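Side-chain contacts in ricin B-related lectin (Polyporus squamosus, PDB 5MUA), which binds galactose through a ricin-B-type lectin domain and carries a calcium-dependent, papain-like protease domain, trapped here with the inhibitor E-64: residues I205-C208 / D209-A212; I108-K111 / E112-T115. All blocks are in the same frame, centred on the assembly; numbering follows the deposited sequence. Where two conformers were deposited one is given.

Contact 1: I205-C208 / D209-A212; sequences IFDC and DDFA. With CA (calcium ion), chain H; CA (calcium ion), chain I; E64 (N-[N-[1-hydroxycarboxyethyl-carbonyl]leucylamino-butyl]-guanidine), chain K.
The rings of Phe206 and Phe211 and the CB of Asp210 form the close-packed apolar side of this turn. Asp210 CB sits over one face of the Phe206 ring, 3.8 Å from its centroid, in a CH-pi contact. Phe206 in turn directs its edge at the face of Phe211, giving a T-shaped pair with centroids 4.8 Å apart and planes at 69°. Phe211 N bonds to Asp207 O at 3.0 Å, the i+4 bond that starts the helix.

By contrast, the carboxylates meet mainly through calcium ions and the waters bound to them. With CG beside its own backbone N (chi1 -60°), Asp210 reaches back so that OD2 takes the N-H of Asp207 at 3.1 Å on its anti lone pair while also binding one calcium ion; OD1 receives a bond from a water on that same ion. Asp207 occupies the N-cap position but gives its carboxylate to the metals instead: OD1 joins Asp210 on the first calcium, and OD2 goes to the second. Asp209 chelates the first ion with both oxygens, and its OD2 bridges to the second at 2.3 Å. The two calcium ions probably compensate the gathered carboxylate charge. Cys208 SG is covalently bonded to E64 C2 (1.8 Å), consistent with a papain-like nucleophile at a helix start, and Cys208 N donates to E64 O1 at 2.9 Å.

Ser175 and Asp176 of the second subunit supply further calcium ligands, as does Glu204. The turn opens helix 208-226, with Cys208 and Ala212 lying against strand 246-255 and Phe211 against the loop at Pro267 and Gln268.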
# COMPACT_ATOMS: atom_id res chain seq x y z
N ILE B 205 6.18 -9.34 -10.46
CA ILE B 205 6.51 -9.55 -9.09
C ILE B 205 6.82 -8.23 -8.34
O ILE B 205 6.56 -8.10 -7.17
CB ILE B 205 7.65 -10.58 -9.02
CG1 ILE B 205 7.83 -11.14 -7.62
CG2 ILE B 205 8.99 -10.02 -9.57
CD1 ILE B 205 6.61 -11.82 -6.99
N PHE B 206 7.37 -7.28 -9.07
CA PHE B 206 7.52 -5.92 -8.56
C PHE B 206 7.61 -4.92 -9.70
O PHE B 206 8.64 -4.39 -10.03
CB PHE B 206 8.67 -5.79 -7.58
CG PHE B 206 8.41 -4.73 -6.57
CD1 PHE B 206 7.65 -5.02 -5.43
CD2 PHE B 206 8.88 -3.46 -6.77
CE1 PHE B 206 7.35 -4.06 -4.47
CE2 PHE B 206 8.55 -2.48 -5.82
CZ PHE B 206 7.81 -2.77 -4.69
N ASP B 207 6.44 -4.64 -10.26
CA ASP B 207 6.22 -3.83 -11.43
C ASP B 207 5.33 -2.59 -11.09
O ASP B 207 5.18 -2.25 -9.90
CB ASP B 207 5.89 -4.64 -12.66
CG ASP B 207 4.60 -5.44 -12.53
OD1 ASP B 207 4.03 -5.48 -11.39
OD2 ASP B 207 4.10 -5.90 -13.60
N CYS B 208 4.82 -1.87 -12.10
CA CYS B 208 4.29 -0.53 -11.81
C CYS B 208 3.18 -0.62 -10.75
O CYS B 208 3.13 0.24 -9.86
CB CYS B 208 3.73 0.11 -13.02
SG CYS B 208 2.43 -0.75 -13.96
N ASP B 209 2.34 -1.64 -10.81
CA ASP B 209 1.32 -1.75 -9.82
C ASP B 209 1.90 -1.79 -8.41
O ASP B 209 1.30 -1.22 -7.48
CB ASP B 209 0.33 -2.88 -10.09
CG ASP B 209 0.97 -4.29 -10.11
OD1 ASP B 209 1.11 -4.90 -9.03
OD2 ASP B 209 1.38 -4.69 -11.23
N ASP B 210 3.01 -2.46 -8.22
CA ASP B 210 3.59 -2.63 -6.90
C ASP B 210 4.23 -1.31 -6.42
O ASP B 210 4.05 -0.91 -5.31
CB ASP B 210 4.58 -3.77 -6.91
CG ASP B 210 3.91 -5.06 -7.29
OD1 ASP B 210 3.10 -5.53 -6.47
OD2 ASP B 210 4.11 -5.49 -8.45
N PHE B 211 4.97 -0.65 -7.32
CA PHE B 211 5.54 0.65 -6.99
C PHE B 211 4.44 1.60 -6.55
O PHE B 211 4.64 2.26 -5.52
CB PHE B 211 6.29 1.26 -8.16
CG PHE B 211 7.65 0.64 -8.39
CD1 PHE B 211 8.77 1.11 -7.71
CD2 PHE B 211 7.80 -0.47 -9.23
CE1 PHE B 211 10.00 0.52 -7.87
CE2 PHE B 211 9.04 -1.06 -9.42
CZ PHE B 211 10.14 -0.57 -8.70
N ALA B 212 3.34 1.68 -7.30
CA ALA B 212 2.30 2.64 -6.99
C ALA B 212 1.53 2.31 -5.68
O ALA B 212 1.19 3.16 -4.86
CB ALA B 212 1.37 2.85 -8.18
CA CA H . 2.57 -6.62 -9.94
CA CA I . 1.65 -5.89 -13.21
C1 E64 K . 4.64 -1.14 -15.61
O1 E64 K . 5.46 -1.78 -14.95
O2 E64 K . 4.94 -0.13 -16.32
C2 E64 K . 3.21 -1.48 -15.47
C3 E64 K . 3.03 -2.99 -15.53
O3 E64 K . 3.33 -3.18 -16.91
C4 E64 K . 1.64 -3.43 -15.24
O4 E64 K . 1.33 -3.85 -14.17
N1 E64 K . 0.75 -3.24 -16.15
C6 E64 K . -0.66 -3.59 -16.04
C7 E64 K . -1.70 -2.51 -15.82
C8 E64 K . -1.38 -1.55 -14.69
C9 E64 K . -1.61 -2.24 -13.34
C10 E64 K . -2.27 -0.39 -14.84
C11 E64 K . -1.13 -4.72 -16.94
O5 E64 K . -1.46 -4.39 -18.07
N2 E64 K . -1.18 -5.96 -16.54
C12 E64 K . -1.83 -7.05 -17.30
C13 E64 K . -2.99 -7.62 -16.49
C14 E64 K . -3.66 -8.89 -17.09
C15 E64 K . -5.15 -8.64 -17.32
N3 E64 K . -5.81 -9.94 -17.49
C16 E64 K . -7.12 -10.14 -17.56
N4 E64 K . -7.97 -9.10 -17.65
N5 E64 K . -7.59 -11.43 -17.49
O HOH W 1 2.05 -7.59 -7.70
O HOH W 2 1.73 -6.81 -15.57

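Contact 2: I108-K111 / E112-T115; sequences IKSK and ETGT
Lys109 lays the start of its aliphatic chain over the backbone of Gly114, with Lys109 CG 3.6 Å from Gly114 C and Lys109 CD 3.7 Å from Gly114 O. CG stands anti to the backbone N (chi1 -177°), which runs the chain alongside the returning arm before it bends farther out.

Next door, Ser110 ties the turn from within. Its OG accepts two weak bonds, from Glu112 N at 3.2 Å and Thr113 N at 3.3 Å, the second much the straighter. Its carbonyl O receives Gly114 N at 2.9 Å; together these bonds make an ST motif. A further backbone bond, Ser110 N to Thr115 O at 2.8 Å, closes the four-residue loop Lys111-Gly114 of a beta hairpin of the ricin-type beta-trefoil, joining strands 107-110 and 116-120. Gly114 turns the chain back with a positive phi of 69°. Beneath the loop, Thr113 OG1 comes to 3.3 Å from Ser110 CB and donates to Thr115 OG1 at 2.6 Å. Ser110, Thr113 and Thr115 all rest on Leu73 of strand 70-73, while extended Lys111 carries its NZ to salt bridges with Glu56 and Asp93.

Two backbone bonds therefore close the loop, and the Ser110 hydroxyl adds two weak ones; the Thr113-Thr115 hydroxyl bond braces the returning arm, and the charge of Lys111 is probably balanced by Glu56 and Asp93.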
# COMPACT_ATOMS: atom_id res chain seq x y z
N ILE B 108 -8.69 35.44 16.69
CA ILE B 108 -8.86 34.13 17.39
C ILE B 108 -9.13 34.46 18.88
O ILE B 108 -8.24 34.82 19.63
CB ILE B 108 -7.63 33.25 17.27
CG1 ILE B 108 -7.14 33.17 15.81
CG2 ILE B 108 -7.90 31.85 17.83
CD1 ILE B 108 -5.78 32.53 15.67
N LYS B 109 -10.38 34.24 19.31
CA LYS B 109 -10.78 34.65 20.64
C LYS B 109 -11.13 33.44 21.47
O LYS B 109 -11.86 32.56 20.99
CB LYS B 109 -12.01 35.53 20.54
CG LYS B 109 -12.50 36.08 21.90
CD LYS B 109 -13.66 36.99 21.70
CE LYS B 109 -14.85 36.21 21.32
NZ LYS B 109 -16.12 36.97 21.44
N SER B 110 -10.60 33.41 22.69
CA SER B 110 -10.93 32.31 23.66
C SER B 110 -12.40 32.38 24.06
O SER B 110 -12.90 33.46 24.48
CB SER B 110 -10.07 32.41 24.88
OG SER B 110 -10.60 31.56 25.90
N LYS B 111 -13.12 31.27 23.91
CA LYS B 111 -14.56 31.24 24.28
C LYS B 111 -14.64 31.50 25.77
O LYS B 111 -15.58 32.15 26.22
CB LYS B 111 -15.17 29.87 24.00
CG LYS B 111 -16.67 29.81 24.34
CD LYS B 111 -17.18 28.43 24.30
CE LYS B 111 -18.65 28.27 24.78
NZ LYS B 111 -18.83 26.78 24.86
N GLU B 112 -13.69 31.01 26.54
CA GLU B 112 -13.79 31.17 27.98
C GLU B 112 -13.66 32.62 28.41
O GLU B 112 -14.51 33.11 29.16
CB GLU B 112 -12.75 30.35 28.68
CG GLU B 112 -12.29 30.56 30.12
CD GLU B 112 -13.21 29.91 31.10
OE1 GLU B 112 -13.12 30.28 32.27
OE2 GLU B 112 -13.96 29.02 30.67
N THR B 113 -12.64 33.30 27.89
CA THR B 113 -12.26 34.61 28.41
C THR B 113 -12.62 35.80 27.61
O THR B 113 -12.64 36.89 28.15
CB THR B 113 -10.76 34.66 28.64
OG1 THR B 113 -10.09 34.57 27.39
CG2 THR B 113 -10.30 33.58 29.58
N GLY B 114 -12.96 35.65 26.33
CA GLY B 114 -13.05 36.79 25.45
C GLY B 114 -11.73 37.44 25.14
O GLY B 114 -11.73 38.51 24.51
N THR B 115 -10.59 36.89 25.61
CA THR B 115 -9.28 37.45 25.22
C THR B 115 -8.77 36.79 23.96
O THR B 115 -9.24 35.71 23.54
CB THR B 115 -8.24 37.36 26.33
OG1 THR B 115 -8.01 36.01 26.69
CG2 THR B 115 -8.73 38.10 27.60

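Overall arrangement
The two contacts lie in different parts of the chimera, on opposite sides of the chain's centre: their own centres are 52 Å apart, and their nearest atoms about 37 Å, so neither touches the other. Contact 1 forms part of the inhibitor pocket and of both calcium sites, in the protease-like C-terminal part, and these sites are completed by the second subunit. Contact 2, in the beta-trefoil lectin part, borders a sugar site without entering it: in the conformer given, the Glu112 side chain is about 9 Å from bound galactose and about 4 Å from the side chains of the galactose-binding residues His76 and Asn94. Sugar site and inhibitor site are thus well separated along the chain.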